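Local coordinates for protein thiosulfate reductase (Thermus thermophilus, PDB 2VPZ) that probably reduces polysulfide or thiosulfate as a molybdenum enzyme, carrying two molybdopterin guanine dinucleotides and an iron-sulfur cluster, at residues A[85-90]-A[635-640]; A[439-444]-A[470-475]; A[466-471]-A[704-709]. All blocks are in the same frame, centred on the assembly; numbering follows the deposited sequence.

Contact 1 of 3, residues A[85-90]-A[635-640]; sequences APQTTY and QNNWVL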
loop_
_atom_site.group_PDB
_atom_site.type_symbol
_atom_site.label_atom_id
_atom_site.label_comp_id
_atom_site.label_asym_id
_atom_site.label_seq_id
_atom_site.Cartn_x
_atom_site.Cartn_y
_atom_site.Cartn_z
ATOM N N ALA A 85 -23.379 -1.168 -29.234
ATOM C CA ALA A 85 -24.518 -0.742 -30.072
ATOM C C ALA A 85 -24.783 -1.503 -31.379
ATOM O O ALA A 85 -25.917 -1.678 -31.793
ATOM C CB ALA A 85 -24.455 0.811 -30.354
ATOM N N PRO A 86 -23.727 -1.945 -32.068
ATOM C CA PRO A 86 -24.030 -2.691 -33.298
ATOM C C PRO A 86 -24.777 -4.042 -33.221
ATOM O O PRO A 86 -25.340 -4.464 -34.229
ATOM C CB PRO A 86 -22.664 -2.858 -33.973
ATOM C CG PRO A 86 -21.918 -1.604 -33.561
ATOM C CD PRO A 86 -22.377 -1.342 -32.128
ATOM N N GLN A 87 -24.846 -4.720 -32.081
ATOM C CA GLN A 87 -25.512 -6.015 -32.158
ATOM C C GLN A 87 -27.044 -5.998 -32.418
ATOM O O GLN A 87 -27.610 -6.998 -32.884
ATOM C CB GLN A 87 -25.096 -7.004 -31.013
ATOM C CG GLN A 87 -25.920 -7.121 -29.713
ATOM C CD GLN A 87 -27.353 -7.654 -29.895
ATOM O OE1 GLN A 87 -28.313 -6.872 -29.861
ATOM N NE2 GLN A 87 -27.508 -8.968 -30.062
ATOM N N THR A 88 -27.736 -4.878 -32.189
ATOM C CA THR A 88 -29.180 -4.856 -32.470
ATOM C C THR A 88 -29.428 -5.155 -33.977
ATOM O O THR A 88 -30.428 -5.773 -34.359
ATOM C CB THR A 88 -29.861 -3.502 -32.115
ATOM O OG1 THR A 88 -29.790 -3.277 -30.711
ATOM C CG2 THR A 88 -31.344 -3.504 -32.593
ATOM N N THR A 89 -28.497 -4.725 -34.813
ATOM C CA THR A 89 -28.585 -4.961 -36.237
ATOM C C THR A 89 -28.487 -6.469 -36.529
ATOM O O THR A 89 -29.020 -6.940 -37.533
ATOM C CB THR A 89 -27.427 -4.234 -37.024
ATOM O OG1 THR A 89 -27.354 -2.864 -36.642
ATOM C CG2 THR A 89 -27.642 -4.353 -38.543
ATOM N N TYR A 90 -27.833 -7.219 -35.640
ATOM C CA TYR A 90 -27.609 -8.679 -35.794
ATOM C C TYR A 90 -28.252 -9.514 -34.703
ATOM O O TYR A 90 -27.717 -10.524 -34.231
ATOM C CB TYR A 90 -26.125 -8.959 -35.891
ATOM C CG TYR A 90 -25.435 -7.941 -36.765
ATOM C CD1 TYR A 90 -24.564 -6.992 -36.215
ATOM C CD2 TYR A 90 -25.715 -7.866 -38.133
ATOM C CE1 TYR A 90 -23.989 -5.982 -37.007
ATOM C CE2 TYR A 90 -25.148 -6.866 -38.948
ATOM C CZ TYR A 90 -24.280 -5.919 -38.378
ATOM O OH TYR A 90 -23.719 -4.927 -39.162
ATOM N N GLN A 635 -31.655 -3.800 -23.415
ATOM C CA GLN A 635 -32.036 -4.925 -22.582
ATOM C C GLN A 635 -32.166 -6.246 -23.367
ATOM O O GLN A 635 -32.363 -7.319 -22.761
ATOM C CB GLN A 635 -33.354 -4.517 -21.947
ATOM C CG GLN A 635 -33.421 -2.990 -21.780
ATOM C CD GLN A 635 -32.597 -2.509 -20.644
ATOM O OE1 GLN A 635 -32.187 -3.357 -19.831
ATOM N NE2 GLN A 635 -32.345 -1.204 -20.532
ATOM N N ASN A 636 -32.091 -6.192 -24.704
ATOM C CA ASN A 636 -32.161 -7.419 -25.495
ATOM C C ASN A 636 -30.812 -7.663 -26.179
ATOM O O ASN A 636 -30.601 -8.662 -26.878
ATOM C CB ASN A 636 -33.292 -7.415 -26.537
ATOM C CG ASN A 636 -33.717 -8.847 -26.955
ATOM O OD1 ASN A 636 -34.192 -9.625 -26.119
ATOM N ND2 ASN A 636 -33.511 -9.192 -28.225
ATOM N N ASN A 637 -29.893 -6.741 -25.925
ATOM C CA ASN A 637 -28.544 -6.789 -26.469
ATOM C C ASN A 637 -27.688 -7.816 -25.654
ATOM O O ASN A 637 -27.375 -7.617 -24.471
ATOM C CB ASN A 637 -27.957 -5.371 -26.439
ATOM C CG ASN A 637 -26.637 -5.274 -27.154
ATOM O OD1 ASN A 637 -25.775 -6.120 -26.965
ATOM N ND2 ASN A 637 -26.458 -4.241 -27.961
ATOM N N TRP A 638 -27.299 -8.934 -26.266
ATOM C CA TRP A 638 -26.535 -9.933 -25.523
ATOM C C TRP A 638 -25.142 -9.495 -25.037
ATOM O O TRP A 638 -24.718 -9.910 -23.961
ATOM C CB TRP A 638 -26.465 -11.312 -26.240
ATOM C CG TRP A 638 -25.475 -11.468 -27.376
ATOM C CD1 TRP A 638 -25.766 -11.571 -28.702
ATOM C CD2 TRP A 638 -24.030 -11.639 -27.281
ATOM N NE1 TRP A 638 -24.624 -11.780 -29.429
ATOM C CE2 TRP A 638 -23.545 -11.821 -28.595
ATOM C CE3 TRP A 638 -23.099 -11.643 -26.215
ATOM C CZ2 TRP A 638 -22.173 -12.016 -28.892
ATOM C CZ3 TRP A 638 -21.707 -11.841 -26.508
ATOM C CH2 TRP A 638 -21.275 -12.013 -27.844
ATOM N N VAL A 639 -24.448 -8.639 -25.783
ATOM C CA VAL A 639 -23.121 -8.155 -25.353
ATOM C C VAL A 639 -23.244 -7.252 -24.087
ATOM O O VAL A 639 -22.392 -7.262 -23.202
ATOM C CB VAL A 639 -22.415 -7.303 -26.481
ATOM C CG1 VAL A 639 -21.130 -6.611 -25.945
ATOM C CG2 VAL A 639 -22.101 -8.191 -27.683
ATOM N N LEU A 640 -24.334 -6.501 -24.009
ATOM C CA LEU A 640 -24.572 -5.585 -22.918
ATOM C C LEU A 640 -25.345 -6.199 -21.736
ATOM O O LEU A 640 -25.107 -5.839 -20.566
ATOM C CB LEU A 640 -25.230 -4.282 -23.449
ATOM C CG LEU A 640 -24.352 -3.408 -24.395
ATOM C CD1 LEU A 640 -25.173 -2.244 -24.987
ATOM C CD2 LEU A 640 -23.103 -2.893 -23.639
HETATM O O HOH W 1 -28.191 -2.259 -28.611
#
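Q87 lies against N637 and W638, and its side chain supplies most of the surface on the 85-90 side. The Q87 chain bends at CG (chi2 64°), which turns its amide along N637 instead of straight out. The two side chains run antiparallel alongside one another, their amide planes 49° apart. Q87 OE1 lies 3.4 Å from N637 CA, a van der Waals contact. The amide then ends near the indole, with Q87 NE2 3.4 Å from W638 CD1. It approaches the ring obliquely, the amide and indole planes 77° apart.

The polar link is made by water. Water 1 donates to T88 OG1 at 2.8 Å and accepts from N637 ND2 at 2.7 Å. The N637 amide nitrogen is also bonded to the backbone oxygen of G84. N637 is the N-cap of helix 638-641, and its OD1 accepts weakly from V639 N and from L640 N, the latter at 3.3 Å. The bonds at its two ends probably keep the amide from turning over, though the capping pair is weak.

The contact is largely buried. It joins the region of the iron-sulfur domain just after helix 80-84 to the start of helix 638-641, in the dinucleotide-binding part of the chain. The cluster is about 10 Å from the N637 side chain. N636 reaches from the same turn to D91 and D93 and to L708 N. Apolar side chains of another protein chain pack on W638, V639 and L640, the first residues of helix 638-641.

Contact 2 of 3, residues A[439-444]-A[470-475]; sequences GINLFH and QEHVMW. With MGD (2-amino-5,6-dimercapto-7-methyl-3,7,8a,9-tetrahydro-8-oxa-1,3,9,10-tetraaza-anthracen-4-one guanosine dinucleotide), chain H.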
loop_
_atom_site.group_PDB
_atom_site.type_symbol
_atom_site.label_atom_id
_atom_site.label_comp_id
_atom_site.label_asym_id
_atom_site.label_seq_id
_atom_site.Cartn_x
_atom_site.Cartn_y
_atom_site.Cartn_z
ATOM N N GLY A 439 -39.735 5.510 -32.776
ATOM C CA GLY A 439 -38.682 5.202 -31.819
ATOM C C GLY A 439 -38.786 5.864 -30.449
ATOM O O GLY A 439 -37.869 6.538 -29.976
ATOM N N ILE A 440 -39.924 5.697 -29.793
ATOM C CA ILE A 440 -40.143 6.318 -28.484
ATOM C C ILE A 440 -40.890 5.268 -27.635
ATOM O O ILE A 440 -41.883 4.685 -28.077
ATOM C CB ILE A 440 -40.928 7.729 -28.680
ATOM C CG1 ILE A 440 -40.997 8.520 -27.377
ATOM C CG2 ILE A 440 -42.309 7.485 -29.292
ATOM C CD1 ILE A 440 -42.155 8.133 -26.452
ATOM N N ASN A 441 -40.381 4.981 -26.440
ATOM C CA ASN A 441 -40.933 3.928 -25.578
ATOM C C ASN A 441 -42.207 4.363 -24.806
ATOM O O ASN A 441 -42.130 4.832 -23.678
ATOM C CB ASN A 441 -39.824 3.430 -24.622
ATOM C CG ASN A 441 -39.881 1.918 -24.369
ATOM O OD1 ASN A 441 -38.855 1.219 -24.416
ATOM N ND2 ASN A 441 -41.077 1.419 -24.085
ATOM N N LEU A 442 -43.376 4.179 -25.419
ATOM C CA LEU A 442 -44.642 4.556 -24.783
ATOM C C LEU A 442 -44.834 4.024 -23.346
ATOM O O LEU A 442 -45.285 4.762 -22.459
ATOM C CB LEU A 442 -45.859 4.171 -25.660
ATOM C CG LEU A 442 -45.999 4.780 -27.064
ATOM C CD1 LEU A 442 -47.313 4.286 -27.734
ATOM C CD2 LEU A 442 -45.951 6.328 -26.994
ATOM N N PHE A 443 -44.496 2.758 -23.098
ATOM C CA PHE A 443 -44.661 2.151 -21.768
ATOM C C PHE A 443 -43.490 2.309 -20.756
ATOM O O PHE A 443 -43.624 1.905 -19.602
ATOM C CB PHE A 443 -45.047 0.650 -21.898
ATOM C CG PHE A 443 -46.316 0.373 -22.724
ATOM C CD1 PHE A 443 -46.554 -0.907 -23.259
ATOM C CD2 PHE A 443 -47.257 1.383 -22.977
ATOM C CE1 PHE A 443 -47.704 -1.179 -24.036
ATOM C CE2 PHE A 443 -48.427 1.130 -23.759
ATOM C CZ PHE A 443 -48.643 -0.154 -24.287
ATOM N N HIS A 444 -42.348 2.871 -21.153
ATOM C CA HIS A 444 -41.233 3.053 -20.213
ATOM C C HIS A 444 -40.817 4.538 -20.024
ATOM O O HIS A 444 -40.247 4.907 -18.987
ATOM C CB HIS A 444 -39.980 2.186 -20.599
ATOM C CG HIS A 444 -40.113 0.710 -20.400
ATOM N ND1 HIS A 444 -39.532 0.043 -19.362
ATOM C CD2 HIS A 444 -40.774 -0.218 -21.104
ATOM C CE1 HIS A 444 -39.843 -1.233 -19.421
ATOM N NE2 HIS A 444 -40.604 -1.419 -20.478
ATOM N N GLN A 470 -40.923 -4.574 -28.951
ATOM C CA GLN A 470 -41.106 -4.121 -27.562
ATOM C C GLN A 470 -42.556 -4.295 -27.088
ATOM O O GLN A 470 -43.413 -4.643 -27.889
ATOM C CB GLN A 470 -40.717 -2.672 -27.466
ATOM C CG GLN A 470 -39.285 -2.373 -27.778
ATOM C CD GLN A 470 -38.565 -1.823 -26.564
ATOM O OE1 GLN A 470 -37.373 -1.502 -26.597
ATOM N NE2 GLN A 470 -39.319 -1.711 -25.465
ATOM N N GLU A 471 -42.848 -4.006 -25.823
ATOM C CA GLU A 471 -44.232 -4.160 -25.372
ATOM C C GLU A 471 -45.226 -3.128 -25.955
ATOM O O GLU A 471 -46.420 -3.427 -26.066
ATOM C CB GLU A 471 -44.380 -4.164 -23.830
ATOM C CG GLU A 471 -45.833 -4.379 -23.419
ATOM C CD GLU A 471 -46.138 -3.932 -22.008
ATOM O OE1 GLU A 471 -47.279 -4.167 -21.540
ATOM O OE2 GLU A 471 -45.238 -3.340 -21.375
ATOM N N HIS A 472 -44.787 -1.935 -26.339
ATOM C CA HIS A 472 -45.703 -0.913 -26.918
ATOM C C HIS A 472 -45.766 -0.914 -28.477
ATOM O O HIS A 472 -46.560 -0.188 -29.048
ATOM C CB HIS A 472 -45.314 0.517 -26.559
ATOM C CG HIS A 472 -44.167 1.038 -27.323
ATOM N ND1 HIS A 472 -44.279 1.798 -28.436
ATOM C CD2 HIS A 472 -42.873 0.748 -27.213
ATOM C CE1 HIS A 472 -43.098 1.963 -28.987
ATOM N NE2 HIS A 472 -42.216 1.330 -28.253
ATOM N N VAL A 473 -44.896 -1.663 -29.150
ATOM C CA VAL A 473 -44.906 -1.754 -30.615
ATOM C C VAL A 473 -45.981 -2.799 -31.037
ATOM O O VAL A 473 -46.656 -2.658 -32.075
ATOM C CB VAL A 473 -43.500 -2.189 -31.212
ATOM C CG1 VAL A 473 -43.585 -2.417 -32.728
ATOM C CG2 VAL A 473 -42.417 -1.135 -30.871
ATOM N N MET A 474 -46.146 -3.830 -30.217
ATOM C CA MET A 474 -47.114 -4.891 -30.445
ATOM C C MET A 474 -48.560 -4.559 -29.991
ATOM O O MET A 474 -49.373 -5.447 -29.736
ATOM C CB MET A 474 -46.624 -6.232 -29.853
ATOM C CG MET A 474 -45.145 -6.575 -30.143
ATOM S SD MET A 474 -44.722 -6.532 -31.919
ATOM C CE MET A 474 -45.694 -7.962 -32.558
ATOM N N TRP A 475 -48.857 -3.265 -29.866
ATOM C CA TRP A 475 -50.226 -2.762 -29.572
ATOM C C TRP A 475 -50.680 -1.958 -30.795
ATOM O O TRP A 475 -51.767 -1.376 -30.794
ATOM C CB TRP A 475 -50.283 -1.825 -28.365
ATOM C CG TRP A 475 -50.461 -2.508 -27.054
ATOM C CD1 TRP A 475 -49.683 -3.508 -26.525
ATOM C CD2 TRP A 475 -51.486 -2.249 -26.085
ATOM N NE1 TRP A 475 -50.164 -3.877 -25.290
ATOM C CE2 TRP A 475 -51.260 -3.114 -24.990
ATOM C CE3 TRP A 475 -52.560 -1.348 -26.027
ATOM C CZ2 TRP A 475 -52.091 -3.130 -23.855
ATOM C CZ3 TRP A 475 -53.391 -1.352 -24.906
ATOM C CH2 TRP A 475 -53.137 -2.241 -23.823
HETATM P PB MGD H . -35.770 4.191 -24.981
HETATM O O1B MGD H . -36.237 3.361 -23.825
HETATM O O2B MGD H . -34.389 3.989 -25.523
HETATM O O3B MGD H . -36.159 5.694 -24.540
HETATM O O3A MGD H . -36.874 7.999 -23.860
HETATM P PA MGD H . -36.805 7.052 -25.143
HETATM O O1A MGD H . -35.807 7.443 -26.221
HETATM O O2A MGD H . -38.220 6.763 -25.502
HETATM O "O5'" MGD H . -36.719 3.958 -26.207
HETATM C "C5'" MGD H . -36.232 3.953 -27.549
HETATM C "C4'" MGD H . -37.299 3.250 -28.389
HETATM O "O4'" MGD H . -36.826 3.521 -29.704
HETATM C "C3'" MGD H . -37.348 1.750 -28.260
HETATM O "O3'" MGD H . -38.670 1.369 -28.665
HETATM C "C2'" MGD H . -36.292 1.311 -29.287
HETATM O "O2'" MGD H . -36.583 -0.012 -29.655
HETATM C "C1'" MGD H . -36.492 2.301 -30.436
HETATM N N9 MGD H . -35.351 2.558 -31.394
HETATM C C8 MGD H . -34.050 2.563 -31.098
HETATM N N7 MGD H . -33.259 2.867 -32.153
HETATM C C5 MGD H . -34.074 3.127 -33.199
HETATM C C6 MGD H . -33.933 3.577 -34.654
HETATM O O6 MGD H . -32.794 3.751 -35.216
HETATM N N1 MGD H . -35.109 3.746 -35.344
HETATM C C2 MGD H . -36.354 3.542 -34.812
HETATM N N2 MGD H . -37.512 3.712 -35.521
HETATM N N3 MGD H . -36.491 3.173 -33.532
HETATM C C4 MGD H . -35.449 2.926 -32.671
HETATM C C10 MGD H . -35.757 8.852 -23.461
HETATM C C11 MGD H . -36.260 9.785 -22.412
HETATM O O11 MGD H . -37.032 8.983 -21.518
HETATM C C12 MGD H . -35.258 10.594 -21.674
HETATM S S12 MGD H . -34.038 11.487 -22.480
HETATM C C13 MGD H . -35.297 10.733 -20.348
HETATM S S13 MGD H . -34.209 11.569 -19.408
HETATM C C14 MGD H . -36.305 10.225 -19.470
HETATM N N15 MGD H . -35.692 9.189 -18.590
HETATM C C16 MGD H . -36.609 8.472 -17.859
HETATM C C17 MGD H . -36.388 7.819 -16.566
HETATM O O17 MGD H . -35.244 7.835 -16.023
HETATM N N18 MGD H . -37.428 7.226 -15.977
HETATM C C19 MGD H . -38.663 7.191 -16.514
HETATM N N19 MGD H . -39.693 6.515 -15.919
HETATM N N20 MGD H . -38.919 7.799 -17.674
HETATM C C21 MGD H . -37.983 8.412 -18.391
HETATM N N22 MGD H . -38.280 8.944 -19.582
HETATM C C23 MGD H . -37.406 9.747 -20.367
HETATM O O HOH W 2 -42.284 -3.511 -21.249
#
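F443 and H472 form the centre of this contact, with L442, E471 and W475 around them. F443 CG is anti to its carbonyl carbon (chi1 -57°), and the ring extends toward 470-475. H472 CB lies over the middle of one face of that ring, 3.8 Å from its centroid, in a CH-pi contact. E471 CG is at the ring edge, in its plane. The far edge of F443 points into the face of the five-membered ring of W475. This is a T-shaped pair, with the centroids of these two rings 5.1 Å apart and their planes at 84°.

H472 takes the rotamer with CG between its backbone N and carbonyl carbon (chi1 77°). Its imidazole thereby lies flat against the backbone of 441-442. L442 N is over the centre of one face, N441 CA makes a CH-pi contact with that face, and V473 CG2 covers the opposite one. L442 CG touches ND1 of H472 at 3.7 Å. The N441 and Q470 amides cross at about a right angle, with N441 OD1 3.1 Å from Q470 NE2. Water 2 lies between H444 NE2 and E471 OE2. The carboxylate of E471 also has K453 and Y718 as partners.

N441 is the centre of an inverse gamma turn. Its backbone N gives a nearly straight bond to O2A of the MGD diphosphate, 3.0 Å long.

Both segments follow C-terminal ends of neighbouring strands in a parallel sheet. Residues 439-444 run from strand 435-438 into helix 442-445. The loop holding 470-475 connects strands 462-466 and 479-481. Helix 449-457 packs on F443 and W475.

Contact 3 of 3, residues A[466-471]-A[704-709]; sequences DVLPQE and PLMRLA. With MGD (2-amino-5,6-dimercapto-7-methyl-3,7,8a,9-tetrahydro-8-oxa-1,3,9,10-tetraaza-anthracen-4-one guanosine dinucleotide), chain H.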
loop_
_atom_site.group_PDB
_atom_site.type_symbol
_atom_site.label_atom_id
_atom_site.label_comp_id
_atom_site.label_asym_id
_atom_site.label_seq_id
_atom_site.Cartn_x
_atom_site.Cartn_y
_atom_site.Cartn_z
ATOM N N ASP A 466 -40.217 1.192 -35.547
ATOM C CA ASP A 466 -39.186 0.760 -34.595
ATOM C C ASP A 466 -38.327 -0.388 -35.149
ATOM O O ASP A 466 -38.455 -0.737 -36.326
ATOM C CB ASP A 466 -39.920 0.250 -33.332
ATOM C CG ASP A 466 -39.152 0.536 -32.005
ATOM O OD1 ASP A 466 -39.668 1.336 -31.184
ATOM O OD2 ASP A 466 -38.086 -0.055 -31.782
ATOM N N VAL A 467 -37.473 -0.984 -34.320
ATOM C CA VAL A 467 -36.672 -2.141 -34.747
ATOM C C VAL A 467 -36.920 -3.449 -33.966
ATOM O O VAL A 467 -36.905 -4.544 -34.546
ATOM C CB VAL A 467 -35.138 -1.962 -34.653
ATOM C CG1 VAL A 467 -34.425 -3.261 -35.117
ATOM C CG2 VAL A 467 -34.660 -0.742 -35.451
ATOM N N LEU A 468 -37.136 -3.334 -32.665
ATOM C CA LEU A 468 -37.343 -4.533 -31.869
ATOM C C LEU A 468 -38.847 -4.680 -31.513
ATOM O O LEU A 468 -39.602 -3.715 -31.640
ATOM C CB LEU A 468 -36.452 -4.474 -30.587
ATOM C CG LEU A 468 -34.915 -4.219 -30.712
ATOM C CD1 LEU A 468 -34.350 -3.511 -29.448
ATOM C CD2 LEU A 468 -34.162 -5.543 -30.993
ATOM N N PRO A 469 -39.303 -5.914 -31.182
ATOM C CA PRO A 469 -40.712 -6.103 -30.823
ATOM C C PRO A 469 -40.911 -5.857 -29.322
ATOM O O PRO A 469 -41.026 -6.797 -28.533
ATOM C CB PRO A 469 -41.015 -7.547 -31.218
ATOM C CG PRO A 469 -39.680 -8.246 -31.171
ATOM C CD PRO A 469 -38.663 -7.182 -31.581
ATOM N N GLN A 470 -40.923 -4.574 -28.951
ATOM C CA GLN A 470 -41.106 -4.121 -27.562
ATOM C C GLN A 470 -42.556 -4.295 -27.088
ATOM O O GLN A 470 -43.413 -4.643 -27.889
ATOM C CB GLN A 470 -40.717 -2.672 -27.466
ATOM C CG GLN A 470 -39.285 -2.373 -27.778
ATOM C CD GLN A 470 -38.565 -1.823 -26.564
ATOM O OE1 GLN A 470 -37.373 -1.502 -26.597
ATOM N NE2 GLN A 470 -39.319 -1.711 -25.465
ATOM N N GLU A 471 -42.848 -4.006 -25.823
ATOM C CA GLU A 471 -44.232 -4.160 -25.372
ATOM C C GLU A 471 -45.226 -3.128 -25.955
ATOM O O GLU A 471 -46.420 -3.427 -26.066
ATOM C CB GLU A 471 -44.380 -4.164 -23.830
ATOM C CG GLU A 471 -45.833 -4.379 -23.419
ATOM C CD GLU A 471 -46.138 -3.932 -22.008
ATOM O OE1 GLU A 471 -47.279 -4.167 -21.540
ATOM O OE2 GLU A 471 -45.238 -3.340 -21.375
ATOM N N PRO A 704 -42.440 -10.754 -24.507
ATOM C CA PRO A 704 -41.958 -12.105 -24.856
ATOM C C PRO A 704 -41.125 -12.296 -26.117
ATOM O O PRO A 704 -40.321 -13.229 -26.207
ATOM C CB PRO A 704 -43.240 -12.955 -24.938
ATOM C CG PRO A 704 -44.308 -12.128 -24.288
ATOM C CD PRO A 704 -43.906 -10.692 -24.573
ATOM N N LEU A 705 -41.343 -11.432 -27.092
ATOM C CA LEU A 705 -40.631 -11.535 -28.359
ATOM C C LEU A 705 -39.181 -11.020 -28.290
ATOM O O LEU A 705 -38.358 -11.422 -29.105
ATOM C CB LEU A 705 -41.464 -10.919 -29.501
ATOM C CG LEU A 705 -42.797 -11.661 -29.818
ATOM C CD1 LEU A 705 -43.609 -10.883 -30.875
ATOM C CD2 LEU A 705 -42.526 -13.106 -30.291
ATOM N N MET A 706 -38.888 -10.112 -27.349
ATOM C CA MET A 706 -37.478 -9.671 -27.107
ATOM C C MET A 706 -37.110 -10.776 -26.046
ATOM O O MET A 706 -37.278 -10.602 -24.840
ATOM C CB MET A 706 -37.364 -8.240 -26.519
ATOM C CG MET A 706 -37.618 -7.046 -27.493
ATOM S SD MET A 706 -37.670 -5.410 -26.654
ATOM C CE MET A 706 -35.921 -5.037 -26.412
ATOM N N ARG A 707 -36.612 -11.915 -26.535
ATOM C CA ARG A 707 -36.315 -13.063 -25.704
ATOM C C ARG A 707 -35.302 -12.933 -24.529
ATOM O O ARG A 707 -35.487 -13.603 -23.501
ATOM C CB ARG A 707 -36.068 -14.314 -26.611
ATOM C CG ARG A 707 -37.320 -14.686 -27.500
ATOM C CD ARG A 707 -37.333 -16.157 -27.996
ATOM N NE ARG A 707 -37.395 -17.141 -26.900
ATOM C CZ ARG A 707 -36.800 -18.338 -26.897
ATOM N NH1 ARG A 707 -36.079 -18.733 -27.938
ATOM N NH2 ARG A 707 -36.903 -19.128 -25.832
ATOM N N LEU A 708 -34.268 -12.102 -24.609
ATOM C CA LEU A 708 -33.401 -11.914 -23.422
ATOM C C LEU A 708 -33.661 -10.693 -22.531
ATOM O O LEU A 708 -32.898 -10.475 -21.597
ATOM C CB LEU A 708 -31.866 -12.006 -23.709
ATOM C CG LEU A 708 -31.284 -11.761 -25.083
ATOM C CD1 LEU A 708 -29.732 -11.719 -25.034
ATOM C CD2 LEU A 708 -31.778 -12.867 -26.047
ATOM N N ALA A 709 -34.667 -9.869 -22.803
ATOM C CA ALA A 709 -34.977 -8.723 -21.935
ATOM C C ALA A 709 -36.253 -9.008 -21.125
ATOM O O ALA A 709 -36.486 -8.423 -20.045
ATOM C CB ALA A 709 -35.140 -7.392 -22.746
HETATM P PB MGD H . -35.770 4.191 -24.981
HETATM O O1B MGD H . -36.237 3.361 -23.825
HETATM O O2B MGD H . -34.389 3.989 -25.523
HETATM O O3B MGD H . -36.159 5.694 -24.540
HETATM O O3A MGD H . -36.874 7.999 -23.860
HETATM P PA MGD H . -36.805 7.052 -25.143
HETATM O O1A MGD H . -35.807 7.443 -26.221
HETATM O O2A MGD H . -38.220 6.763 -25.502
HETATM O "O5'" MGD H . -36.719 3.958 -26.207
HETATM C "C5'" MGD H . -36.232 3.953 -27.549
HETATM C "C4'" MGD H . -37.299 3.250 -28.389
HETATM O "O4'" MGD H . -36.826 3.521 -29.704
HETATM C "C3'" MGD H . -37.348 1.750 -28.260
HETATM O "O3'" MGD H . -38.670 1.369 -28.665
HETATM C "C2'" MGD H . -36.292 1.311 -29.287
HETATM O "O2'" MGD H . -36.583 -0.012 -29.655
HETATM C "C1'" MGD H . -36.492 2.301 -30.436
HETATM N N9 MGD H . -35.351 2.558 -31.394
HETATM C C8 MGD H . -34.050 2.563 -31.098
HETATM N N7 MGD H . -33.259 2.867 -32.153
HETATM C C5 MGD H . -34.074 3.127 -33.199
HETATM C C6 MGD H . -33.933 3.577 -34.654
HETATM O O6 MGD H . -32.794 3.751 -35.216
HETATM N N1 MGD H . -35.109 3.746 -35.344
HETATM C C2 MGD H . -36.354 3.542 -34.812
HETATM N N2 MGD H . -37.512 3.712 -35.521
HETATM N N3 MGD H . -36.491 3.173 -33.532
HETATM C C4 MGD H . -35.449 2.926 -32.671
HETATM C C10 MGD H . -35.757 8.852 -23.461
HETATM C C11 MGD H . -36.260 9.785 -22.412
HETATM O O11 MGD H . -37.032 8.983 -21.518
HETATM C C12 MGD H . -35.258 10.594 -21.674
HETATM S S12 MGD H . -34.038 11.487 -22.480
HETATM C C13 MGD H . -35.297 10.733 -20.348
HETATM S S13 MGD H . -34.209 11.569 -19.408
HETATM C C14 MGD H . -36.305 10.225 -19.470
HETATM N N15 MGD H . -35.692 9.189 -18.590
HETATM C C16 MGD H . -36.609 8.472 -17.859
HETATM C C17 MGD H . -36.388 7.819 -16.566
HETATM O O17 MGD H . -35.244 7.835 -16.023
HETATM N N18 MGD H . -37.428 7.226 -15.977
HETATM C C19 MGD H . -38.663 7.191 -16.514
HETATM N N19 MGD H . -39.693 6.515 -15.919
HETATM N N20 MGD H . -38.919 7.799 -17.674
HETATM C C21 MGD H . -37.983 8.412 -18.391
HETATM N N22 MGD H . -38.280 8.944 -19.582
HETATM C C23 MGD H . -37.406 9.747 -20.367
HETATM O O HOH W 3 -42.733 -8.698 -27.445
#
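M706 runs across the turn at 468-470 and touches all three residues. Its CG lies 3.6 Å from P469 O. The sulfur SD rests against Q470 CG at 3.6 Å. A bend at the last torsion (chi3 79°) brings the methyl CE to L468 CD1, 3.7 Å away. Beside it, L705 CB packs on CG of the P469 ring. Water 3 bridges the backbones, donating to P469 O and accepting from L705 N.

P469 and M706 are each the centre of an inverse gamma turn, so two tight turns meet. The first follows strand 462-466 of a parallel sheet and belongs to the molybdopterin oxidoreductase region. The second lies in the dinucleotide-binding region.

At the end of that strand, D466 grips the ribose of MGD as a two-pronged acceptor. O3' donates to D466 OD1 at 2.7 Å, and O2' donates to D466 OD2 at 2.6 Å. V467 N donates to the anti lone pair of the same OD2, at 2.8 Å, and helps fix the carboxylate. With an alanine in place of D466, both ribose hydroxyls and V467 N would lose this acceptor, and the sugar would probably be less firmly placed. Farther out, L468 touches D91, and M706 packs on N636. L708 reaches helix 752-756.

Contacts 2 and 3 share Q470 and E471, with centres 9 Å apart, and both touch the same MGD. Contact 2 meets its diphosphate through 439-444, while contact 3 holds the ribose. D466 OD1 of contact 3 is also packed near H472 NE2 of contact 2, 3.9 Å away. Contact 1 joins contact 3 directly, by a probable hydrogen bond of 2.9 Å from L708 N to N636 OD1, and their centres are 12 Å apart. Contacts 1 and 2 do not touch, and their nearest atoms are about 6 Å apart. The group thus spans from the iron-sulfur cluster region to the cofactor, with the I440 side chain about 11 Å from the molybdenum atom.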